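Local coordinates for VC0179-like protein (Escherichia coli, PDB 4XJ6) that probably joins purine nucleoside triphosphates into a cyclic dinucleotide such as cyclic GMP-AMP, as a magnesium-dependent bacterial homologue of cyclic GMP-AMP synthase, at residues A[105-110]-A[130-135]; A[151-156]-A[244-249]; A[71-76]-A[160-165]. All coordinates share one frame; numbering follows the deposited sequence.

Contact 1: A[105-110]-A[130-135]; sequences PRFWTQ and IDDGTY. With MG (magnesium ion), chain B; MG (magnesium ion), chain C; GH3 (3'-deoxy-guanosine-5'-triphosphate), chain D; GH3 (3'-deoxy-guanosine-5'-triphosphate), chain E.
Gln110 N donates to Asp131 O at 2.7 Å where two antiparallel strands meet the bound nucleotides. Asp131 bridges two magnesium ions. Its OD2 lies 2.1 Å from the chain B magnesium, and its OD1 lies 2.2 Å from the chain C magnesium. Asp129 and Asp191 complete the protein ligands of this metal centre. OD1 also accepts a hydrogen bond from O2' of the chain E nucleotide. The Gln110 chain is extended beyond CG (chi2 -161°) and carries NE2 to O4' of the chain D nucleotide, a 3.2 Å hydrogen bond. Its OE1 takes protons from Tyr195 and from water 1, which also donates to Trp108 O and is hydrogen-bonded to Tyr135 OH.

Further along, Thr109 OG1 donates to Asp132 OD1 at 2.8 Å, from above the carboxylate plane. Arg38 forms a salt bridge with the same OD1, and Arg34 bonds to Thr109 OG1. The ladder is tight at Arg106 and Tyr135, where each N meets the other's O at 2.7 Å.

On the face of Gln110 and Asp131, Trp108 and Tyr135 make a T-shaped pair with planes at 64°. Trp108 CE3 sits over the Tyr135 ring, 3.5 Å from CD1. On the other face, Phe107 lies alongside Thr134 and turns its CE1 edge to OG1, at 3.3 Å.

The bond from Gln110 N to Asp131 O keeps the amide side chain close to the metal-binding carboxylate. One carboxylate touches both magnesium ions and a ribose hydroxyl, consistent with the two-metal chemistry of nucleotidyltransferases.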
loop_
_atom_site.group_PDB
_atom_site.type_symbol
_atom_site.label_atom_id
_atom_site.label_comp_id
_atom_site.label_asym_id
_atom_site.label_seq_id
_atom_site.Cartn_x
_atom_site.Cartn_y
_atom_site.Cartn_z
ATOM N N PRO A 105 -6.180 -18.873 7.275
ATOM C CA PRO A 105 -5.695 -17.738 6.484
ATOM C C PRO A 105 -4.212 -17.470 6.727
ATOM O O PRO A 105 -3.734 -17.658 7.847
ATOM C CB PRO A 105 -6.549 -16.569 6.985
ATOM C CG PRO A 105 -6.999 -16.979 8.344
ATOM C CD PRO A 105 -7.195 -18.465 8.263
ATOM N N ARG A 106 -3.493 -17.054 5.692
ATOM C CA ARG A 106 -2.100 -16.655 5.849
ATOM C C ARG A 106 -1.985 -15.143 5.700
ATOM O O ARG A 106 -2.858 -14.504 5.114
ATOM C CB ARG A 106 -1.206 -17.364 4.830
ATOM C CG ARG A 106 -0.427 -18.547 5.391
ATOM C CD ARG A 106 -1.333 -19.735 5.692
ATOM N NE ARG A 106 -0.569 -20.889 6.156
ATOM C CZ ARG A 106 -1.084 -22.099 6.356
ATOM N NH1 ARG A 106 -2.373 -22.325 6.128
ATOM N NH2 ARG A 106 -0.310 -23.088 6.781
ATOM N N PHE A 107 -0.913 -14.571 6.240
ATOM C CA PHE A 107 -0.719 -13.127 6.191
ATOM C C PHE A 107 0.677 -12.772 5.695
ATOM O O PHE A 107 1.676 -13.252 6.227
ATOM C CB PHE A 107 -0.958 -12.505 7.569
ATOM C CG PHE A 107 -2.295 -12.841 8.162
ATOM C CD1 PHE A 107 -3.417 -12.094 7.842
ATOM C CD2 PHE A 107 -2.430 -13.901 9.042
ATOM C CE1 PHE A 107 -4.646 -12.400 8.386
ATOM C CE2 PHE A 107 -3.658 -14.210 9.590
ATOM C CZ PHE A 107 -4.767 -13.459 9.263
ATOM N N TRP A 108 0.732 -11.936 4.663
ATOM C CA TRP A 108 1.997 -11.466 4.114
ATOM C C TRP A 108 1.891 -9.998 3.728
ATOM O O TRP A 108 0.970 -9.597 3.017
ATOM C CB TRP A 108 2.418 -12.306 2.903
ATOM C CG TRP A 108 2.782 -13.717 3.253
ATOM C CD1 TRP A 108 3.778 -14.120 4.093
ATOM C CD2 TRP A 108 2.162 -14.915 2.764
ATOM N NE1 TRP A 108 3.813 -15.491 4.163
ATOM C CE2 TRP A 108 2.829 -16.004 3.356
ATOM C CE3 TRP A 108 1.103 -15.173 1.884
ATOM C CZ2 TRP A 108 2.480 -17.327 3.101
ATOM C CZ3 TRP A 108 0.755 -16.489 1.633
ATOM C CH2 TRP A 108 1.443 -17.549 2.239
ATOM N N THR A 109 2.842 -9.203 4.202
ATOM C CA THR A 109 2.862 -7.774 3.920
ATOM C C THR A 109 3.374 -7.491 2.509
ATOM O O THR A 109 4.373 -8.061 2.068
ATOM C CB THR A 109 3.732 -7.018 4.943
ATOM O OG1 THR A 109 3.277 -7.316 6.269
ATOM C CG2 THR A 109 3.653 -5.519 4.715
ATOM N N GLN A 110 2.672 -6.614 1.798
ATOM C CA GLN A 110 3.127 -6.140 0.499
ATOM C C GLN A 110 3.431 -4.649 0.604
ATOM O O GLN A 110 3.200 -4.037 1.645
ATOM C CB GLN A 110 2.072 -6.412 -0.578
ATOM C CG GLN A 110 0.848 -5.524 -0.467
ATOM C CD GLN A 110 -0.353 -6.077 -1.203
ATOM O OE1 GLN A 110 -0.798 -7.195 -0.940
ATOM N NE2 GLN A 110 -0.892 -5.292 -2.127
ATOM N N ILE A 130 0.530 0.428 6.061
ATOM C CA ILE A 130 0.896 -0.984 6.076
ATOM C C ILE A 130 -0.066 -1.794 5.212
ATOM O O ILE A 130 -1.264 -1.852 5.488
ATOM C CB ILE A 130 0.891 -1.569 7.501
ATOM C CG1 ILE A 130 1.597 -0.629 8.477
ATOM C CG2 ILE A 130 1.540 -2.948 7.508
ATOM C CD1 ILE A 130 1.569 -1.113 9.905
ATOM N N ASP A 131 0.462 -2.414 4.164
ATOM C CA ASP A 131 -0.355 -3.239 3.286
ATOM C C ASP A 131 -0.186 -4.708 3.642
ATOM O O ASP A 131 0.654 -5.399 3.069
ATOM C CB ASP A 131 0.016 -3.003 1.824
ATOM C CG ASP A 131 0.029 -1.537 1.456
ATOM O OD1 ASP A 131 -1.063 -0.956 1.287
ATOM O OD2 ASP A 131 1.133 -0.965 1.334
ATOM N N ASP A 132 -0.979 -5.183 4.596
ATOM C CA ASP A 132 -0.894 -6.572 5.030
ATOM C C ASP A 132 -2.059 -7.386 4.470
ATOM O O ASP A 132 -3.196 -7.255 4.921
ATOM C CB ASP A 132 -0.871 -6.661 6.555
ATOM C CG ASP A 132 -0.316 -7.984 7.048
ATOM O OD1 ASP A 132 0.698 -8.449 6.480
ATOM O OD2 ASP A 132 -0.888 -8.559 7.997
ATOM N N GLY A 133 -1.771 -8.231 3.487
ATOM C CA GLY A 133 -2.802 -9.010 2.829
ATOM C C GLY A 133 -3.173 -10.283 3.563
ATOM O O GLY A 133 -2.335 -10.906 4.214
ATOM N N THR A 134 -4.443 -10.662 3.460
ATOM C CA THR A 134 -4.920 -11.928 4.003
ATOM C C THR A 134 -5.110 -12.932 2.869
ATOM O O THR A 134 -5.817 -12.660 1.900
ATOM C CB THR A 134 -6.238 -11.752 4.772
ATOM O OG1 THR A 134 -6.048 -10.795 5.820
ATOM C CG2 THR A 134 -6.706 -13.079 5.359
ATOM N N TYR A 135 -4.469 -14.090 2.995
ATOM C CA TYR A 135 -4.502 -15.103 1.947
ATOM C C TYR A 135 -5.231 -16.361 2.408
ATOM O O TYR A 135 -4.907 -16.926 3.451
ATOM C CB TYR A 135 -3.082 -15.464 1.509
ATOM C CG TYR A 135 -2.306 -14.337 0.864
ATOM C CD1 TYR A 135 -1.799 -13.288 1.621
ATOM C CD2 TYR A 135 -2.053 -14.340 -0.501
ATOM C CE1 TYR A 135 -1.083 -12.265 1.033
ATOM C CE2 TYR A 135 -1.338 -13.323 -1.097
ATOM C CZ TYR A 135 -0.853 -12.289 -0.326
ATOM O OH TYR A 135 -0.138 -11.272 -0.912
HETATM MG MG MG B . 1.574 1.059 1.027
HETATM MG MG MG C . -1.962 1.071 1.181
HETATM P PG GH3 D . 3.314 3.762 0.314
HETATM O O1G GH3 D . 2.926 5.122 -0.210
HETATM O O2G GH3 D . 2.100 3.014 0.807
HETATM O O3G GH3 D . 4.278 3.925 1.463
HETATM O O3B GH3 D . 4.022 2.960 -0.890
HETATM P PB GH3 D . 3.543 1.492 -1.360
HETATM O O1B GH3 D . 4.683 0.797 -2.061
HETATM O O2B GH3 D . 3.103 0.640 -0.197
HETATM O O3A GH3 D . 2.351 1.765 -2.414
HETATM P PA GH3 D . 0.819 1.362 -2.132
HETATM O O1A GH3 D . -0.084 2.305 -2.895
HETATM O O2A GH3 D . 0.492 1.375 -0.660
HETATM O "O5'" GH3 D . 0.642 -0.134 -2.699
HETATM C "C5'" GH3 D . 1.086 -1.252 -1.966
HETATM C "C4'" GH3 D . 1.163 -2.459 -2.890
HETATM O "O4'" GH3 D . -0.057 -2.590 -3.590
HETATM C "C3'" GH3 D . 2.254 -2.351 -3.940
HETATM C "C2'" GH3 D . 1.663 -3.080 -5.127
HETATM O "O2'" GH3 D . 2.098 -4.420 -5.131
HETATM C "C1'" GH3 D . 0.159 -3.033 -4.915
HETATM N N9 GH3 D . -0.416 -2.036 -5.827
HETATM C C8 GH3 D . -0.842 -0.785 -5.465
HETATM N N7 GH3 D . -1.317 -0.151 -6.564
HETATM C C5 GH3 D . -1.205 -0.993 -7.620
HETATM C C6 GH3 D . -1.537 -0.860 -8.962
HETATM O O6 GH3 D . -2.036 0.186 -9.371
HETATM N N1 GH3 D . -1.305 -1.904 -9.830
HETATM C C2 GH3 D . -0.747 -3.076 -9.368
HETATM N N2 GH3 D . -0.527 -4.083 -10.212
HETATM N N3 GH3 D . -0.419 -3.202 -8.033
HETATM C C4 GH3 D . -0.642 -2.182 -7.171
HETATM O O3A GH3 E . -6.154 3.260 -2.242
HETATM P PA GH3 E . -6.444 2.060 -3.275
HETATM O O1A GH3 E . -5.671 2.316 -4.546
HETATM O O2A GH3 E . -7.921 1.888 -3.551
HETATM O "O5'" GH3 E . -5.830 0.765 -2.542
HETATM C "C5'" GH3 E . -4.861 0.911 -1.528
HETATM C "C4'" GH3 E . -4.301 -0.459 -1.176
HETATM O "O4'" GH3 E . -4.894 -1.436 -2.003
HETATM C "C3'" GH3 E . -2.802 -0.586 -1.388
HETATM C "C2'" GH3 E . -2.625 -2.040 -1.799
HETATM O "O2'" GH3 E . -2.284 -2.825 -0.680
HETATM C "C1'" GH3 E . -3.984 -2.475 -2.319
HETATM N N9 GH3 E . -3.935 -2.544 -3.786
HETATM C C8 GH3 E . -4.293 -1.507 -4.609
HETATM N N7 GH3 E . -4.142 -1.907 -5.887
HETATM C C5 GH3 E . -3.706 -3.187 -5.890
HETATM C C6 GH3 E . -3.402 -4.051 -6.931
HETATM O O6 GH3 E . -3.521 -3.671 -8.095
HETATM N N1 GH3 E . -2.968 -5.328 -6.654
HETATM C C2 GH3 E . -2.838 -5.736 -5.343
HETATM N N2 GH3 E . -2.417 -6.975 -5.087
HETATM N N3 GH3 E . -3.144 -4.867 -4.308
HETATM C C4 GH3 E . -3.572 -3.609 -4.575
HETATM O O HOH W 1 0.255 -9.148 0.481
HETATM O O HOH W 2 3.236 -1.716 3.237
HETATM O O HOH W 3 3.043 0.776 2.545
HETATM O O HOH W 4 -2.339 2.560 -0.225
#

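Contact 2: A[151-156]-A[244-249]; sequences LLLLLV and ALREGV
Leu153 and Ala244 bring the backbones nearest, with 7.3 Å between their CA atoms, where helix 149-166 passes the end of strand 242-244 and the loop that follows. Leu153 carries most of the contact. CD1 reaches the backbone O of Leu245 at 3.4 Å. CD2 lies over one face of the Arg246 guanidinium, 3.5 Å from NE. The same CD2 meets Ala244 CB at 4.0 Å.

The Arg246 side chain is extended from CG to NE (chi2 171°, chi3 172°), which brings its flat end to the helix. There Val156 comes to the guanidinium edge, with CG1 3.4 Å from NH2. The two residues thus make van der Waals contacts with one charged group, over a face and at an edge. The charge itself is met by a salt bridge from Arg246 NH1 to Asp157, the next residue of the helix.

Leu153 and Val156 also touch Met194 of strand 188-198, and Ala244 pairs with Met194 through backbone hydrogen bonds. Trp252 of strand 252-254 packs on Ala244 and Leu152. Leu154 and Leu155 pack on helix 79-90. The helix therefore lies between that helix and the strands of the nucleotidyltransferase sheet.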
loop_
_atom_site.group_PDB
_atom_site.type_symbol
_atom_site.label_atom_id
_atom_site.label_comp_id
_atom_site.label_asym_id
_atom_site.label_seq_id
_atom_site.Cartn_x
_atom_site.Cartn_y
_atom_site.Cartn_z
ATOM N N LEU A 151 -17.996 -13.697 0.955
ATOM C CA LEU A 151 -17.766 -14.358 2.233
ATOM C C LEU A 151 -16.450 -13.900 2.851
ATOM O O LEU A 151 -16.414 -13.448 3.999
ATOM C CB LEU A 151 -17.766 -15.879 2.048
ATOM C CG LEU A 151 -17.937 -16.793 3.267
ATOM C CD1 LEU A 151 -18.445 -18.157 2.822
ATOM C CD2 LEU A 151 -16.644 -16.952 4.056
ATOM N N LEU A 152 -15.375 -14.026 2.079
ATOM C CA LEU A 152 -14.036 -13.671 2.539
ATOM C C LEU A 152 -13.922 -12.188 2.859
ATOM O O LEU A 152 -13.244 -11.795 3.807
ATOM C CB LEU A 152 -13.000 -14.059 1.482
ATOM C CG LEU A 152 -13.014 -15.524 1.040
ATOM C CD1 LEU A 152 -12.108 -15.726 -0.160
ATOM C CD2 LEU A 152 -12.587 -16.402 2.196
ATOM N N LEU A 153 -14.590 -11.369 2.054
ATOM C CA LEU A 153 -14.583 -9.925 2.256
ATOM C C LEU A 153 -15.329 -9.536 3.527
ATOM O O LEU A 153 -14.921 -8.622 4.241
ATOM C CB LEU A 153 -15.195 -9.209 1.048
ATOM C CG LEU A 153 -14.319 -9.145 -0.204
ATOM C CD1 LEU A 153 -15.100 -8.560 -1.373
ATOM C CD2 LEU A 153 -13.051 -8.341 0.072
ATOM N N LEU A 154 -16.422 -10.239 3.807
ATOM C CA LEU A 154 -17.200 -9.992 5.017
ATOM C C LEU A 154 -16.451 -10.429 6.271
ATOM O O LEU A 154 -16.682 -9.899 7.357
ATOM C CB LEU A 154 -18.551 -10.704 4.943
ATOM C CG LEU A 154 -19.626 -10.018 4.099
ATOM C CD1 LEU A 154 -20.919 -10.821 4.124
ATOM C CD2 LEU A 154 -19.857 -8.591 4.582
ATOM N N LEU A 155 -15.557 -11.401 6.117
ATOM C CA LEU A 155 -14.735 -11.860 7.231
ATOM C C LEU A 155 -13.634 -10.854 7.546
ATOM O O LEU A 155 -13.252 -10.680 8.703
ATOM C CB LEU A 155 -14.125 -13.227 6.928
ATOM C CG LEU A 155 -15.116 -14.384 6.803
ATOM C CD1 LEU A 155 -14.375 -15.701 6.676
ATOM C CD2 LEU A 155 -16.071 -14.413 7.987
ATOM N N VAL A 156 -13.126 -10.198 6.509
ATOM C CA VAL A 156 -12.154 -9.131 6.688
ATOM C C VAL A 156 -12.831 -7.939 7.349
ATOM O O VAL A 156 -12.294 -7.349 8.291
ATOM C CB VAL A 156 -11.526 -8.703 5.349
ATOM C CG1 VAL A 156 -10.729 -7.424 5.523
ATOM C CG2 VAL A 156 -10.648 -9.814 4.796
ATOM N N ALA A 244 -9.633 -10.222 -4.213
ATOM C CA ALA A 244 -11.071 -10.014 -4.104
ATOM C C ALA A 244 -11.400 -8.524 -4.169
ATOM O O ALA A 244 -10.902 -7.734 -3.366
ATOM C CB ALA A 244 -11.604 -10.626 -2.818
ATOM N N LEU A 245 -12.234 -8.147 -5.132
ATOM C CA LEU A 245 -12.574 -6.744 -5.355
ATOM C C LEU A 245 -13.855 -6.346 -4.623
ATOM O O LEU A 245 -14.778 -7.146 -4.478
ATOM C CB LEU A 245 -12.711 -6.466 -6.851
ATOM C CG LEU A 245 -11.469 -6.792 -7.681
ATOM C CD1 LEU A 245 -11.737 -6.576 -9.158
ATOM C CD2 LEU A 245 -10.294 -5.949 -7.224
ATOM N N ARG A 246 -13.902 -5.098 -4.171
ATOM C CA ARG A 246 -14.994 -4.628 -3.327
ATOM C C ARG A 246 -15.945 -3.692 -4.064
ATOM O O ARG A 246 -17.099 -3.533 -3.668
ATOM C CB ARG A 246 -14.430 -3.932 -2.087
ATOM C CG ARG A 246 -13.698 -4.867 -1.139
ATOM C CD ARG A 246 -12.965 -4.094 -0.054
ATOM N NE ARG A 246 -12.421 -4.977 0.974
ATOM C CZ ARG A 246 -13.041 -5.267 2.112
ATOM N NH1 ARG A 246 -14.229 -4.741 2.369
ATOM N NH2 ARG A 246 -12.473 -6.081 2.991
ATOM N N GLU A 247 -15.460 -3.073 -5.134
ATOM C CA GLU A 247 -16.277 -2.160 -5.926
ATOM C C GLU A 247 -16.242 -2.532 -7.406
ATOM O O GLU A 247 -15.286 -3.145 -7.878
ATOM C CB GLU A 247 -15.808 -0.715 -5.732
ATOM C CG GLU A 247 -15.900 -0.221 -4.295
ATOM C CD GLU A 247 -17.328 -0.177 -3.786
ATOM O OE1 GLU A 247 -18.233 0.128 -4.589
ATOM O OE2 GLU A 247 -17.544 -0.453 -2.587
ATOM N N GLY A 248 -17.285 -2.160 -8.138
ATOM C CA GLY A 248 -17.355 -2.471 -9.553
ATOM C C GLY A 248 -18.175 -3.714 -9.829
ATOM O O GLY A 248 -19.006 -4.113 -9.013
ATOM N N VAL A 249 -17.936 -4.334 -10.981
ATOM C CA VAL A 249 -18.712 -5.495 -11.402
ATOM C C VAL A 249 -17.856 -6.755 -11.489
ATOM O O VAL A 249 -18.372 -7.854 -11.677
ATOM C CB VAL A 249 -19.385 -5.247 -12.764
ATOM C CG1 VAL A 249 -20.480 -4.205 -12.625
ATOM C CG2 VAL A 249 -18.355 -4.806 -13.793
#

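Contact 3: A[71-76]-A[160-165]; sequences KTNVRY and LKSLEA
Tyr76 lays its ring against helix 149-166, while its hydroxyl turns back to its own segment. Ser162 CB lies 3.5 Å from CD2, and Ala165 CB lies 3.5 Å from CD1. The ring therefore straddles two helix positions three residues apart. Tyr76 CG stands beside the backbone N (chi1 -61°), which puts the ring along this helix surface. Its OH accepts a weak hydrogen bond of 2.8 Å from Arg75 NH1.

Ser162 is also touched by Asn73. Asn73 OD1 lies 3.5 Å from Ser162 CB, and ND2 of the same amide bonds to Glu47 of helix 24-57. The Ser162 hydroxyl goes to Ser159 O within its own helix and also bonds to Arg40.

The 71-76 segment links helix 62-69 to helix 79-90 and holds a short 3-10 turn over residues 73-76. An ST turn begins it: Thr72 OG1 accepts from Val74 N at 3.2 Å, with an N-H...O angle of 162°. Backbone bonds from Arg75 N to Thr72 O and from Tyr76 N to Asn73 O continue the turn. They present Asn73 and Tyr76 together to the helix of the nucleotidyltransferase domain.

The backbone O of Lys161 lies 4.0 Å from Tyr76 CB, while the Lys161 amine points off to a weak, long ion pair with Glu81. On another side of the helix, Leu160 and Leu163 pack on Val37 of helix 24-57.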
loop_
_atom_site.group_PDB
_atom_site.type_symbol
_atom_site.label_atom_id
_atom_site.label_comp_id
_atom_site.label_asym_id
_atom_site.label_seq_id
_atom_site.Cartn_x
_atom_site.Cartn_y
_atom_site.Cartn_z
ATOM N N LYS A 71 -22.774 -14.589 18.227
ATOM C CA LYS A 71 -22.044 -14.827 19.464
ATOM C C LYS A 71 -20.559 -14.633 19.202
ATOM O O LYS A 71 -19.735 -14.720 20.114
ATOM C CB LYS A 71 -22.316 -16.232 20.006
ATOM C CG LYS A 71 -23.758 -16.475 20.404
ATOM C CD LYS A 71 -23.982 -17.933 20.775
ATOM C CE LYS A 71 -25.461 -18.238 20.950
ATOM N NZ LYS A 71 -25.760 -19.683 20.742
ATOM N N THR A 72 -20.228 -14.364 17.942
ATOM C CA THR A 72 -18.848 -14.149 17.530
ATOM C C THR A 72 -18.599 -12.684 17.178
ATOM O O THR A 72 -19.419 -11.817 17.475
ATOM C CB THR A 72 -18.483 -15.026 16.318
ATOM O OG1 THR A 72 -19.149 -14.531 15.151
ATOM C CG2 THR A 72 -18.900 -16.467 16.555
ATOM N N ASN A 73 -17.465 -12.414 16.534
ATOM C CA ASN A 73 -17.120 -11.056 16.121
ATOM C C ASN A 73 -18.036 -10.529 15.021
ATOM O O ASN A 73 -18.052 -9.330 14.741
ATOM C CB ASN A 73 -15.664 -10.991 15.647
ATOM C CG ASN A 73 -14.674 -11.015 16.792
ATOM O OD1 ASN A 73 -14.450 -10.002 17.453
ATOM N ND2 ASN A 73 -14.062 -12.171 17.023
ATOM N N VAL A 74 -18.789 -11.433 14.400
ATOM C CA VAL A 74 -19.751 -11.083 13.357
ATOM C C VAL A 74 -20.838 -10.162 13.921
ATOM O O VAL A 74 -21.538 -9.480 13.175
ATOM C CB VAL A 74 -20.376 -12.362 12.736
ATOM C CG1 VAL A 74 -21.353 -12.034 11.608
ATOM C CG2 VAL A 74 -19.283 -13.275 12.216
ATOM N N ARG A 75 -20.954 -10.147 15.247
ATOM C CA ARG A 75 -21.798 -9.193 15.970
ATOM C C ARG A 75 -21.698 -7.763 15.439
ATOM O O ARG A 75 -22.689 -7.036 15.403
ATOM C CB ARG A 75 -21.429 -9.184 17.459
ATOM C CG ARG A 75 -22.092 -10.259 18.299
ATOM C CD ARG A 75 -21.606 -10.218 19.747
ATOM N NE ARG A 75 -20.208 -10.625 19.871
ATOM C CZ ARG A 75 -19.233 -9.839 20.315
ATOM N NH1 ARG A 75 -19.501 -8.595 20.689
ATOM N NH2 ARG A 75 -17.991 -10.299 20.391
ATOM N N TYR A 76 -20.492 -7.372 15.031
ATOM C CA TYR A 76 -20.184 -5.973 14.744
ATOM C C TYR A 76 -20.485 -5.556 13.303
ATOM O O TYR A 76 -20.359 -4.379 12.955
ATOM C CB TYR A 76 -18.715 -5.695 15.079
ATOM C CG TYR A 76 -18.395 -5.935 16.539
ATOM C CD1 TYR A 76 -18.914 -5.104 17.523
ATOM C CD2 TYR A 76 -17.591 -6.996 16.934
ATOM C CE1 TYR A 76 -18.634 -5.315 18.861
ATOM C CE2 TYR A 76 -17.305 -7.219 18.271
ATOM C CZ TYR A 76 -17.828 -6.375 19.228
ATOM O OH TYR A 76 -17.544 -6.596 20.554
ATOM N N LEU A 160 -11.950 -5.976 11.065
ATOM C CA LEU A 160 -11.623 -4.562 11.212
ATOM C C LEU A 160 -12.723 -3.784 11.934
ATOM O O LEU A 160 -12.436 -2.869 12.705
ATOM C CB LEU A 160 -11.349 -3.944 9.841
ATOM C CG LEU A 160 -10.247 -4.640 9.040
ATOM C CD1 LEU A 160 -10.032 -3.950 7.701
ATOM C CD2 LEU A 160 -8.946 -4.708 9.838
ATOM N N LYS A 161 -13.978 -4.150 11.687
ATOM C CA LYS A 161 -15.102 -3.496 12.351
ATOM C C LYS A 161 -15.174 -3.880 13.825
ATOM O O LYS A 161 -15.663 -3.107 14.651
ATOM C CB LYS A 161 -16.416 -3.841 11.654
ATOM C CG LYS A 161 -16.637 -3.087 10.353
ATOM C CD LYS A 161 -17.908 -3.540 9.653
ATOM C CE LYS A 161 -18.771 -2.350 9.269
ATOM N NZ LYS A 161 -19.331 -2.477 7.896
ATOM N N SER A 162 -14.685 -5.072 14.155
ATOM C CA SER A 162 -14.623 -5.498 15.549
ATOM C C SER A 162 -13.541 -4.717 16.285
ATOM O O SER A 162 -13.681 -4.403 17.464
ATOM C CB SER A 162 -14.357 -7.001 15.649
ATOM O OG SER A 162 -13.023 -7.310 15.276
ATOM N N LEU A 163 -12.459 -4.416 15.574
ATOM C CA LEU A 163 -11.379 -3.601 16.115
ATOM C C LEU A 163 -11.840 -2.155 16.278
ATOM O O LEU A 163 -11.500 -1.491 17.261
ATOM C CB LEU A 163 -10.146 -3.668 15.214
ATOM C CG LEU A 163 -9.427 -5.016 15.163
ATOM C CD1 LEU A 163 -8.257 -4.964 14.194
ATOM C CD2 LEU A 163 -8.956 -5.407 16.552
ATOM N N GLU A 164 -12.616 -1.680 15.307
ATOM C CA GLU A 164 -13.195 -0.343 15.354
ATOM C C GLU A 164 -14.105 -0.172 16.564
ATOM O O GLU A 164 -13.991 0.798 17.312
ATOM C CB GLU A 164 -13.980 -0.065 14.071
ATOM C CG GLU A 164 -14.828 1.193 14.124
ATOM C CD GLU A 164 -15.619 1.423 12.852
ATOM O OE1 GLU A 164 -16.567 0.654 12.584
ATOM O OE2 GLU A 164 -15.286 2.374 12.117
ATOM N N ALA A 165 -15.004 -1.130 16.749
ATOM C CA ALA A 165 -16.008 -1.060 17.805
ATOM C C ALA A 165 -15.395 -1.169 19.198
ATOM O O ALA A 165 -15.882 -0.555 20.147
ATOM C CB ALA A 165 -17.045 -2.149 17.609
#

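Overall arrangement
From the N terminus, segment 71-76 comes first, between helices 62-69 and 79-90. Strand 106-110 follows and pairs with strand 128-138, so contact 1 closes a short loop of 19 residues. The chain then enters helix 149-166, which serves contacts 2 and 3 in turn. Contact 3 closes when residues 160-165 return to 71-76, and contact 1 lies wholly within that span. Contact 2 opens at 151-156 but closes only at 244-249, past the sheet strands, so it crosses contact 3. Contacts 1 and 2 run in series. Contacts 2 and 3 tie strand 242-244 with its following loop and the 71-76 connection to one helix, while contact 1 joins two strands of the sheet.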